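Local coordinates for protein nitroalkane oxidase (Podospora anserina, PDB 3MKH) that uses FAD to oxidise nitroalkanes to aldehydes or ketones, abstracting a substrate proton to form a carbanion and releasing nitrite and hydrogen peroxide, at residues A355-S360 against G400-I405; A362-C367 against N390-L395; A130-S135 against F267-G272. One frame throughout, in Å; residues are numbered along the deposited sequence.

Contact 1: residues A355-S360 against G400-I405; sequences AKVFCS and GGNVGI. With FAD (flavin-adenine dinucleotide), chain E.
The ammonium group of Lys356 reaches out of helix 345-374 and donates a hydrogen bond to the backbone O of Gly400, NZ to O 3.0 Å. This ties a long helix of the C-terminal helical domain of the acyl-CoA dehydrogenase fold to the glycine turn that leads into helix 402-415 and holds the FAD. NZ lies above the plane of the Gly400 carbonyl, 40° out of it, and it is also hydrogen-bonded to Leu395 O and Phe398 O. Three backbone oxygens thus satisfy one buried ammonium; a long, flexible side chain suits a charge that has to reach this far from its own helix. CG stands anti to the backbone N (chi1 -160°), and a bend at chi2 turns the rest of the chain toward the turn. Beside it the amide of Asn402 lies between the lysine and Ser360, while Val357 brings CG2 to 3.9 Å from Asn402 CG and packs against the side chain. Ser360 is held by its own helix: OG donates to Lys356 O at 2.8 Å, from the face of that carbonyl opposite the one used by Ser360 N. The glycines suit the turn because Gly400 has a positive phi (79°) and Gly401, the N-cap residue, having no side chain, lets its backbone lie right against the phosphate. Their backbone amides serve the cofactor directly: Gly400 N donates to FAD O3' at 3.0 Å, and Gly401 N donates to the phosphate oxygen FAD O1P at 2.7 Å.

Contact 2: residues A362-C367 against N390-L395; sequences AAVKAC and NTAVVL
Val364 meets Ala392 and Val393 with both of its methyl groups. From CB the two branches part: CG1, anti to the backbone N (chi1 178°), meets CG1 of Val393 at 4.1 Å, the two side chains crossing at about a right angle. CG2 turns instead to the backbone, lying 3.4 Å from Ala392 O and 3.8 Å from Val393 CA. A beta-branched residue suits this place, since one short side chain covers both a neighbouring valine and the chain beside it. The small CB of Ala392 allows the backbones to come near, with the CA atoms of Val364 and Ala392 5.2 Å apart. In the helical C-terminal domain of this acyl-CoA dehydrogenase fold, helix 345-374 here packs against the junction of helix 385-392 with helix 394-397. One turn further along, Cys367 rests its SG 3.8 Å from Ala392 CB, a modest, weakly polar thiol being well suited to packing on a methyl. The methyl of Ala363, its CB, touches CD1 of Leu395 at 4.0 Å. Leu284 of helix 262-298 packs on both Ala392 and Leu395, while Leu389 of the third subunit packs on Val393 and Thr368 of that same subunit on Val364.

Contact 3: residues A130-S135 against F267-G272; sequences ASLVFS and FGAFDG. With FAD (flavin-adenine dinucleotide), chain E.
The ring of Phe134 receives the edge of Phe270 on one face, a T-shaped pair with centroids 5.2 Å apart and planes at 85°. Phe270 CE2 stands over that face, offset toward the rim and 3.8 Å from Phe134 CD2, which in turn lies near the plane of the Phe270 ring. Phe267 comes in obliquely and touches more loosely, its CE1 4.4 Å from Phe134 CZ. The pair joins two of the three domains of an acyl-CoA dehydrogenase fold: strand 130-133 belongs to the central beta domain, and helix 262-298 to the C-terminal helical domain, and aromatic packing lines the seam beside the flavin. Large flat side chains suit this seam because they span a wide gap, the nearest CA atoms, those of Leu132 and Ala269, being 9.1 Å apart. Phe270 has its CG anti to the carbonyl carbon (chi1 -68°), and the ring reaches from the helix toward the strand. There its CZ also meets Leu132 CD2, obliquely to the ring, while the same methyl packs on the CB of Ala269. Leu101 of helix 90-109 also packs on Leu132. Phe134 has a further edge-to-face neighbour in Phe151.

The strand end turns its polar backbone to the cofactor. Leu132 O accepts a hydrogen bond from FAD N3 at 2.7 Å, and FAD O2 takes two, from the backbone N of Phe134 and that of Ser135; these contacts match the donor and acceptor pattern of the pyrimidine ring. The short hydroxyl of Ser135 links the ring to the ribityl chain, its OG donating to FAD N1 and accepting from FAD O4' at 2.6 Å.

How the contacts relate
Contacts 1 and 3 hold different parts of the same FAD: 400-405 serves the ribityl and pyrophosphate, while 130-135 serves the pyrimidine end of the flavin. Their centres are about 15 Å apart and their nearest atoms about 5 Å, so they meet through the cofactor and do not touch each other. Asp399, the probable proton acceptor, is near both: the side chains of Lys356 and Phe270 each come within about 4 Å of its side chain. Contact 2 is nested in the chain loop closed by contact 1 and shares helix 345-374 with it; the two touch where Lys356 NZ meets Leu395 O at 2.9 Å. Contact 2 stands about 22 Å from contact 3, centre to centre; its Val394 touches FAD, while the side chain of Leu395 stays about 8 Å away.

Contact 1: residues A355-S360 against G400-I405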
loop_
_atom_site.group_PDB
_atom_site.type_symbol
_atom_site.label_atom_id
_atom_site.label_comp_id
_atom_site.label_asym_id
_atom_site.label_seq_id
_atom_site.Cartn_x
_atom_site.Cartn_y
_atom_site.Cartn_z
ATOM N N ALA A 355 -13.165 -13.233 -0.801
ATOM C CA ALA A 355 -13.912 -12.207 -1.524
ATOM C C ALA A 355 -14.298 -11.108 -0.546
ATOM O O ALA A 355 -14.159 -9.929 -0.847
ATOM C CB ALA A 355 -15.175 -12.782 -2.202
ATOM N N LYS A 356 -14.783 -11.508 0.626
ATOM C CA LYS A 356 -15.189 -10.540 1.651
ATOM C C LYS A 356 -14.011 -9.628 2.006
ATOM O O LYS A 356 -14.128 -8.409 1.983
ATOM C CB LYS A 356 -15.709 -11.257 2.901
ATOM C CG LYS A 356 -16.592 -10.411 3.829
ATOM C CD LYS A 356 -15.799 -9.422 4.697
ATOM C CE LYS A 356 -16.640 -8.971 5.918
ATOM N NZ LYS A 356 -15.918 -7.959 6.781
ATOM N N VAL A 357 -12.869 -10.221 2.330
ATOM C CA VAL A 357 -11.723 -9.427 2.743
ATOM C C VAL A 357 -11.179 -8.564 1.605
ATOM O O VAL A 357 -10.895 -7.387 1.795
ATOM C CB VAL A 357 -10.597 -10.309 3.322
ATOM C CG1 VAL A 357 -9.352 -9.464 3.609
ATOM C CG2 VAL A 357 -11.090 -11.016 4.578
ATOM N N PHE A 358 -11.032 -9.137 0.417
ATOM C CA PHE A 358 -10.439 -8.389 -0.696
ATOM C C PHE A 358 -11.299 -7.193 -1.109
ATOM O O PHE A 358 -10.802 -6.084 -1.260
ATOM C CB PHE A 358 -10.225 -9.298 -1.922
ATOM C CG PHE A 358 -9.671 -8.572 -3.136
ATOM C CD1 PHE A 358 -10.521 -7.979 -4.060
ATOM C CD2 PHE A 358 -8.303 -8.460 -3.331
ATOM C CE1 PHE A 358 -10.014 -7.309 -5.181
ATOM C CE2 PHE A 358 -7.791 -7.796 -4.435
ATOM C CZ PHE A 358 -8.646 -7.218 -5.367
ATOM N N CYS A 359 -12.589 -7.453 -1.322
ATOM C CA CYS A 359 -13.499 -6.479 -1.893
ATOM C C CYS A 359 -13.856 -5.382 -0.888
ATOM O O CYS A 359 -13.995 -4.222 -1.269
ATOM C CB CYS A 359 -14.776 -7.159 -2.408
ATOM S SG CYS A 359 -14.494 -8.369 -3.766
ATOM N N SER A 360 -14.008 -5.744 0.385
ATOM C CA SER A 360 -14.348 -4.734 1.392
ATOM C C SER A 360 -13.226 -3.708 1.469
ATOM O O SER A 360 -13.474 -2.510 1.498
ATOM C CB SER A 360 -14.606 -5.363 2.772
ATOM O OG SER A 360 -13.440 -6.009 3.255
ATOM N N GLY A 400 -18.815 -9.660 10.491
ATOM C CA GLY A 400 -17.595 -10.296 10.935
ATOM C C GLY A 400 -16.386 -9.540 10.410
ATOM O O GLY A 400 -16.005 -9.675 9.235
ATOM N N GLY A 401 -15.786 -8.740 11.286
ATOM C CA GLY A 401 -14.693 -7.848 10.912
ATOM C C GLY A 401 -13.495 -8.594 10.352
ATOM O O GLY A 401 -13.246 -9.732 10.754
ATOM N N ASN A 402 -12.754 -7.970 9.436
ATOM C CA ASN A 402 -11.616 -8.654 8.812
ATOM C C ASN A 402 -10.504 -9.029 9.805
ATOM O O ASN A 402 -9.893 -10.095 9.697
ATOM C CB ASN A 402 -11.026 -7.840 7.663
ATOM C CG ASN A 402 -11.988 -7.694 6.489
ATOM O OD1 ASN A 402 -11.744 -6.907 5.576
ATOM N ND2 ASN A 402 -13.080 -8.440 6.516
ATOM N N VAL A 403 -10.245 -8.160 10.777
ATOM C CA VAL A 403 -9.062 -8.337 11.635
ATOM C C VAL A 403 -9.300 -9.358 12.746
ATOM O O VAL A 403 -8.431 -10.177 13.048
ATOM C CB VAL A 403 -8.623 -6.984 12.251
ATOM C CG1 VAL A 403 -7.414 -7.162 13.181
ATOM C CG2 VAL A 403 -8.311 -5.985 11.138
ATOM N N GLY A 404 -10.482 -9.295 13.349
ATOM C CA GLY A 404 -10.812 -10.116 14.497
ATOM C C GLY A 404 -11.480 -11.432 14.151
ATOM O O GLY A 404 -11.459 -12.366 14.955
ATOM N N ILE A 405 -12.089 -11.507 12.969
ATOM C CA ILE A 405 -12.907 -12.675 12.624
ATOM C C ILE A 405 -12.506 -13.329 11.304
ATOM O O ILE A 405 -11.976 -14.452 11.293
ATOM C CB ILE A 405 -14.406 -12.326 12.626
ATOM C CG1 ILE A 405 -14.795 -11.792 14.016
ATOM C CG2 ILE A 405 -15.248 -13.542 12.212
ATOM C CD1 ILE A 405 -16.285 -11.721 14.270
HETATM P PA FAD E . -15.389 -7.293 17.782
HETATM O O1A FAD E . -15.534 -8.368 18.761
HETATM O O2A FAD E . -16.127 -6.044 17.981
HETATM O O5B FAD E . -13.825 -6.955 17.638
HETATM C C5B FAD E . -13.376 -5.616 17.446
HETATM C C4B FAD E . -11.897 -5.534 17.024
HETATM O O4B FAD E . -11.079 -6.055 18.080
HETATM C C3B FAD E . -11.608 -6.414 15.810
HETATM O O3B FAD E . -11.794 -5.662 14.610
HETATM C C2B FAD E . -10.135 -6.737 15.987
HETATM O O2B FAD E . -9.335 -5.696 15.437
HETATM C C1B FAD E . -9.962 -6.780 17.506
HETATM N N9A FAD E . -9.994 -8.202 17.945
HETATM C C8A FAD E . -10.887 -8.751 18.764
HETATM N N7A FAD E . -10.613 -10.039 18.930
HETATM C C5A FAD E . -9.532 -10.316 18.211
HETATM C C6A FAD E . -8.789 -11.468 17.998
HETATM N N6A FAD E . -9.131 -12.610 18.580
HETATM N N1A FAD E . -7.719 -11.410 17.198
HETATM C C2A FAD E . -7.371 -10.277 16.615
HETATM N N3A FAD E . -8.057 -9.160 16.798
HETATM C C4A FAD E . -9.137 -9.149 17.585
HETATM N N1 FAD E . -24.500 -8.083 13.630
HETATM C C2 FAD E . -25.455 -9.089 13.673
HETATM O O2 FAD E . -25.417 -9.919 14.571
HETATM N N3 FAD E . -26.445 -9.157 12.698
HETATM C C4 FAD E . -26.495 -8.213 11.675
HETATM O O4 FAD E . -27.377 -8.280 10.822
HETATM C C4X FAD E . -25.540 -7.206 11.633
HETATM N N5 FAD E . -25.556 -6.246 10.618
HETATM C C5X FAD E . -24.821 -5.067 10.784
HETATM C C6 FAD E . -25.064 -3.954 9.983
HETATM C C7 FAD E . -24.329 -2.789 10.166
HETATM C C7M FAD E . -24.588 -1.562 9.298
HETATM C C8 FAD E . -23.349 -2.740 11.148
HETATM C C8M FAD E . -22.534 -1.464 11.359
HETATM C C9 FAD E . -23.104 -3.853 11.939
HETATM C C9A FAD E . -23.840 -5.014 11.761
HETATM N N10 FAD E . -23.598 -6.131 12.559
HETATM C C10 FAD E . -24.548 -7.144 12.608
HETATM C "C1'" FAD E . -22.344 -6.257 13.340
HETATM C "C2'" FAD E . -21.232 -6.872 12.490
HETATM O "O2'" FAD E . -21.587 -8.197 12.107
HETATM C "C3'" FAD E . -19.869 -6.882 13.201
HETATM O "O3'" FAD E . -18.878 -7.266 12.259
HETATM C "C4'" FAD E . -19.797 -7.848 14.392
HETATM O "O4'" FAD E . -20.387 -7.258 15.542
HETATM C "C5'" FAD E . -18.338 -8.197 14.710
HETATM O "O5'" FAD E . -17.554 -7.020 14.909
HETATM P P FAD E . -15.963 -7.098 14.969
HETATM O O1P FAD E . -15.505 -7.952 13.867
HETATM O O2P FAD E . -15.425 -5.742 15.080
HETATM O O3P FAD E . -15.738 -7.916 16.342
#

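Contact 2: residues A362-C367 against N390-L395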
loop_
_atom_site.group_PDB
_atom_site.type_symbol
_atom_site.label_atom_id
_atom_site.label_comp_id
_atom_site.label_asym_id
_atom_site.label_seq_id
_atom_site.Cartn_x
_atom_site.Cartn_y
_atom_site.Cartn_z
ATOM N N ALA A 362 -10.770 -3.189 -0.796
ATOM C CA ALA A 362 -10.644 -2.529 -2.090
ATOM C C ALA A 362 -11.681 -1.418 -2.301
ATOM O O ALA A 362 -11.392 -0.423 -2.957
ATOM C CB ALA A 362 -10.701 -3.542 -3.224
ATOM N N ALA A 363 -12.887 -1.585 -1.760
ATOM C CA ALA A 363 -13.887 -0.507 -1.803
ATOM C C ALA A 363 -13.453 0.761 -1.047
ATOM O O ALA A 363 -13.604 1.894 -1.545
ATOM C CB ALA A 363 -15.255 -1.012 -1.283
ATOM N N VAL A 364 -12.929 0.587 0.159
ATOM C CA VAL A 364 -12.428 1.736 0.929
ATOM C C VAL A 364 -11.296 2.458 0.170
ATOM O O VAL A 364 -11.323 3.677 0.006
ATOM C CB VAL A 364 -11.953 1.307 2.345
ATOM C CG1 VAL A 364 -11.394 2.499 3.120
ATOM C CG2 VAL A 364 -13.110 0.633 3.106
ATOM N N LYS A 365 -10.322 1.692 -0.316
ATOM C CA LYS A 365 -9.221 2.232 -1.125
ATOM C C LYS A 365 -9.704 2.942 -2.413
ATOM O O LYS A 365 -9.193 3.991 -2.770
ATOM C CB LYS A 365 -8.214 1.109 -1.436
ATOM C CG LYS A 365 -7.097 1.446 -2.435
ATOM C CD LYS A 365 -6.304 2.686 -2.037
ATOM C CE LYS A 365 -4.931 2.727 -2.753
ATOM N NZ LYS A 365 -4.955 2.286 -4.206
ATOM N N ALA A 366 -10.700 2.375 -3.092
ATOM C CA ALA A 366 -11.272 3.006 -4.272
ATOM C C ALA A 366 -11.910 4.343 -3.941
ATOM O O ALA A 366 -11.798 5.293 -4.714
ATOM C CB ALA A 366 -12.316 2.097 -4.913
ATOM N N CYS A 367 -12.642 4.399 -2.827
ATOM C CA CYS A 367 -13.317 5.632 -2.452
ATOM C C CYS A 367 -12.306 6.729 -2.094
ATOM O O CYS A 367 -12.492 7.892 -2.467
ATOM C CB CYS A 367 -14.330 5.385 -1.329
ATOM S SG CYS A 367 -15.795 4.451 -1.865
ATOM N N ASN A 390 -18.063 6.791 3.381
ATOM C CA ASN A 390 -18.671 6.451 4.657
ATOM C C ASN A 390 -19.562 5.216 4.618
ATOM O O ASN A 390 -19.892 4.656 5.660
ATOM C CB ASN A 390 -19.403 7.644 5.246
ATOM C CG ASN A 390 -18.444 8.646 5.836
ATOM O OD1 ASN A 390 -17.756 8.342 6.797
ATOM N ND2 ASN A 390 -18.351 9.823 5.229
ATOM N N THR A 391 -19.940 4.795 3.421
ATOM C CA THR A 391 -20.602 3.498 3.256
ATOM C C THR A 391 -19.538 2.412 3.214
ATOM O O THR A 391 -19.630 1.381 3.890
ATOM C CB THR A 391 -21.458 3.478 1.958
ATOM O OG1 THR A 391 -22.438 4.523 2.021
ATOM C CG2 THR A 391 -22.173 2.120 1.783
ATOM N N ALA A 392 -18.501 2.657 2.423
ATOM C CA ALA A 392 -17.475 1.648 2.184
ATOM C C ALA A 392 -16.740 1.222 3.458
ATOM O O ALA A 392 -16.396 0.035 3.625
ATOM C CB ALA A 392 -16.470 2.163 1.121
ATOM N N VAL A 393 -16.500 2.162 4.374
ATOM C CA VAL A 393 -15.704 1.801 5.556
ATOM C C VAL A 393 -16.368 0.779 6.477
ATOM O O VAL A 393 -15.690 0.160 7.293
ATOM C CB VAL A 393 -15.213 3.026 6.382
ATOM C CG1 VAL A 393 -14.346 3.913 5.537
ATOM C CG2 VAL A 393 -16.381 3.784 6.966
ATOM N N VAL A 394 -17.682 0.597 6.362
ATOM C CA VAL A 394 -18.340 -0.459 7.125
ATOM C C VAL A 394 -18.009 -1.880 6.616
ATOM O O VAL A 394 -18.111 -2.850 7.353
ATOM C CB VAL A 394 -19.869 -0.286 7.154
ATOM C CG1 VAL A 394 -20.518 -1.019 5.970
ATOM C CG2 VAL A 394 -20.412 -0.793 8.471
ATOM N N LEU A 395 -17.639 -2.004 5.349
ATOM C CA LEU A 395 -17.532 -3.338 4.751
ATOM C C LEU A 395 -16.468 -4.222 5.411
ATOM O O LEU A 395 -16.727 -5.395 5.674
ATOM C CB LEU A 395 -17.338 -3.251 3.228
ATOM C CG LEU A 395 -18.497 -2.560 2.477
ATOM C CD1 LEU A 395 -18.193 -2.577 0.976
ATOM C CD2 LEU A 395 -19.863 -3.225 2.752
#

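Contact 3: residues A130-S135 against F267-G272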
loop_
_atom_site.group_PDB
_atom_site.type_symbol
_atom_site.label_atom_id
_atom_site.label_comp_id
_atom_site.label_asym_id
_atom_site.label_seq_id
_atom_site.Cartn_x
_atom_site.Cartn_y
_atom_site.Cartn_z
ATOM N N ALA A 130 -36.800 -9.865 9.377
ATOM C CA ALA A 130 -36.065 -10.916 10.069
ATOM C C ALA A 130 -34.681 -10.380 10.409
ATOM O O ALA A 130 -34.195 -9.451 9.760
ATOM C CB ALA A 130 -35.956 -12.202 9.197
ATOM N N SER A 131 -34.056 -10.960 11.425
ATOM C CA SER A 131 -32.764 -10.491 11.911
ATOM C C SER A 131 -31.930 -11.662 12.394
ATOM O O SER A 131 -32.448 -12.567 13.039
ATOM C CB SER A 131 -32.966 -9.506 13.068
ATOM O OG SER A 131 -31.732 -8.956 13.495
ATOM N N LEU A 132 -30.642 -11.655 12.056
ATOM C CA LEU A 132 -29.693 -12.601 12.640
ATOM C C LEU A 132 -29.045 -11.875 13.813
ATOM O O LEU A 132 -28.269 -10.915 13.643
ATOM C CB LEU A 132 -28.662 -13.068 11.602
ATOM C CG LEU A 132 -27.462 -13.930 12.047
ATOM C CD1 LEU A 132 -27.826 -14.927 13.116
ATOM C CD2 LEU A 132 -26.852 -14.649 10.853
ATOM N N VAL A 133 -29.430 -12.287 15.010
ATOM C CA VAL A 133 -29.114 -11.528 16.207
ATOM C C VAL A 133 -27.944 -12.199 16.904
ATOM O O VAL A 133 -28.116 -13.062 17.765
ATOM C CB VAL A 133 -30.317 -11.418 17.139
ATOM C CG1 VAL A 133 -30.009 -10.457 18.294
ATOM C CG2 VAL A 133 -31.543 -10.948 16.358
ATOM N N PHE A 134 -26.751 -11.783 16.491
ATOM C CA PHE A 134 -25.494 -12.394 16.878
ATOM C C PHE A 134 -24.688 -11.429 17.744
ATOM O O PHE A 134 -24.282 -11.765 18.861
ATOM C CB PHE A 134 -24.713 -12.708 15.601
ATOM C CG PHE A 134 -23.427 -13.460 15.825
ATOM C CD1 PHE A 134 -22.241 -12.781 16.044
ATOM C CD2 PHE A 134 -23.394 -14.845 15.771
ATOM C CE1 PHE A 134 -21.050 -13.475 16.235
ATOM C CE2 PHE A 134 -22.208 -15.537 15.957
ATOM C CZ PHE A 134 -21.041 -14.856 16.191
ATOM N N SER A 135 -24.455 -10.228 17.214
ATOM C CA SER A 135 -23.530 -9.279 17.825
ATOM C C SER A 135 -24.001 -8.704 19.160
ATOM O O SER A 135 -25.204 -8.615 19.431
ATOM C CB SER A 135 -23.209 -8.141 16.850
ATOM O OG SER A 135 -22.584 -8.647 15.682
ATOM N N PHE A 267 -21.926 -19.454 11.462
ATOM C CA PHE A 267 -20.776 -19.217 10.610
ATOM C C PHE A 267 -21.065 -19.668 9.192
ATOM O O PHE A 267 -20.489 -19.149 8.253
ATOM C CB PHE A 267 -19.522 -19.889 11.181
ATOM C CG PHE A 267 -18.983 -19.195 12.404
ATOM C CD1 PHE A 267 -18.854 -17.822 12.425
ATOM C CD2 PHE A 267 -18.607 -19.910 13.524
ATOM C CE1 PHE A 267 -18.363 -17.158 13.548
ATOM C CE2 PHE A 267 -18.119 -19.259 14.644
ATOM C CZ PHE A 267 -17.998 -17.877 14.654
ATOM N N GLY A 268 -21.962 -20.636 9.038
ATOM C CA GLY A 268 -22.401 -21.035 7.715
ATOM C C GLY A 268 -23.137 -19.880 7.064
ATOM O O GLY A 268 -22.929 -19.572 5.886
ATOM N N ALA A 269 -24.016 -19.244 7.831
ATOM C CA ALA A 269 -24.727 -18.076 7.339
ATOM C C ALA A 269 -23.711 -16.994 6.942
ATOM O O ALA A 269 -23.836 -16.377 5.881
ATOM C CB ALA A 269 -25.688 -17.556 8.401
ATOM N N PHE A 270 -22.685 -16.794 7.769
ATOM C CA PHE A 270 -21.692 -15.759 7.487
ATOM C C PHE A 270 -20.755 -16.108 6.332
ATOM O O PHE A 270 -20.110 -15.218 5.780
ATOM C CB PHE A 270 -20.880 -15.389 8.728
ATOM C CG PHE A 270 -21.680 -14.683 9.795
ATOM C CD1 PHE A 270 -22.356 -13.506 9.516
ATOM C CD2 PHE A 270 -21.727 -15.184 11.080
ATOM C CE1 PHE A 270 -23.086 -12.851 10.504
ATOM C CE2 PHE A 270 -22.449 -14.540 12.075
ATOM C CZ PHE A 270 -23.133 -13.374 11.788
ATOM N N ASP A 271 -20.665 -17.389 5.968
ATOM C CA ASP A 271 -19.905 -17.762 4.763
ATOM C C ASP A 271 -20.619 -17.308 3.476
ATOM O O ASP A 271 -19.988 -16.798 2.553
ATOM C CB ASP A 271 -19.669 -19.271 4.700
ATOM C CG ASP A 271 -18.653 -19.759 5.726
ATOM O OD1 ASP A 271 -17.873 -18.940 6.267
ATOM O OD2 ASP A 271 -18.641 -20.979 5.989
ATOM N N GLY A 272 -21.935 -17.503 3.421
ATOM C CA GLY A 272 -22.733 -17.013 2.313
ATOM C C GLY A 272 -22.732 -15.489 2.261
ATOM O O GLY A 272 -22.587 -14.880 1.194
HETATM P PA FAD E . -15.389 -7.293 17.782
HETATM O O1A FAD E . -15.534 -8.368 18.761
HETATM O O2A FAD E . -16.127 -6.044 17.981
HETATM O O5B FAD E . -13.825 -6.955 17.638
HETATM C C5B FAD E . -13.376 -5.616 17.446
HETATM C C4B FAD E . -11.897 -5.534 17.024
HETATM O O4B FAD E . -11.079 -6.055 18.080
HETATM C C3B FAD E . -11.608 -6.414 15.810
HETATM O O3B FAD E . -11.794 -5.662 14.610
HETATM C C2B FAD E . -10.135 -6.737 15.987
HETATM O O2B FAD E . -9.335 -5.696 15.437
HETATM C C1B FAD E . -9.962 -6.780 17.506
HETATM N N9A FAD E . -9.994 -8.202 17.945
HETATM C C8A FAD E . -10.887 -8.751 18.764
HETATM N N7A FAD E . -10.613 -10.039 18.930
HETATM C C5A FAD E . -9.532 -10.316 18.211
HETATM C C6A FAD E . -8.789 -11.468 17.998
HETATM N N6A FAD E . -9.131 -12.610 18.580
HETATM N N1A FAD E . -7.719 -11.410 17.198
HETATM C C2A FAD E . -7.371 -10.277 16.615
HETATM N N3A FAD E . -8.057 -9.160 16.798
HETATM C C4A FAD E . -9.137 -9.149 17.585
HETATM N N1 FAD E . -24.500 -8.083 13.630
HETATM C C2 FAD E . -25.455 -9.089 13.673
HETATM O O2 FAD E . -25.417 -9.919 14.571
HETATM N N3 FAD E . -26.445 -9.157 12.698
HETATM C C4 FAD E . -26.495 -8.213 11.675
HETATM O O4 FAD E . -27.377 -8.280 10.822
HETATM C C4X FAD E . -25.540 -7.206 11.633
HETATM N N5 FAD E . -25.556 -6.246 10.618
HETATM C C5X FAD E . -24.821 -5.067 10.784
HETATM C C6 FAD E . -25.064 -3.954 9.983
HETATM C C7 FAD E . -24.329 -2.789 10.166
HETATM C C7M FAD E . -24.588 -1.562 9.298
HETATM C C8 FAD E . -23.349 -2.740 11.148
HETATM C C8M FAD E . -22.534 -1.464 11.359
HETATM C C9 FAD E . -23.104 -3.853 11.939
HETATM C C9A FAD E . -23.840 -5.014 11.761
HETATM N N10 FAD E . -23.598 -6.131 12.559
HETATM C C10 FAD E . -24.548 -7.144 12.608
HETATM C "C1'" FAD E . -22.344 -6.257 13.340
HETATM C "C2'" FAD E . -21.232 -6.872 12.490
HETATM O "O2'" FAD E . -21.587 -8.197 12.107
HETATM C "C3'" FAD E . -19.869 -6.882 13.201
HETATM O "O3'" FAD E . -18.878 -7.266 12.259
HETATM C "C4'" FAD E . -19.797 -7.848 14.392
HETATM O "O4'" FAD E . -20.387 -7.258 15.542
HETATM C "C5'" FAD E . -18.338 -8.197 14.710
HETATM O "O5'" FAD E . -17.554 -7.020 14.909
HETATM P P FAD E . -15.963 -7.098 14.969
HETATM O O1P FAD E . -15.505 -7.952 13.867
HETATM O O2P FAD E . -15.425 -5.742 15.080
HETATM O O3P FAD E . -15.738 -7.916 16.342
#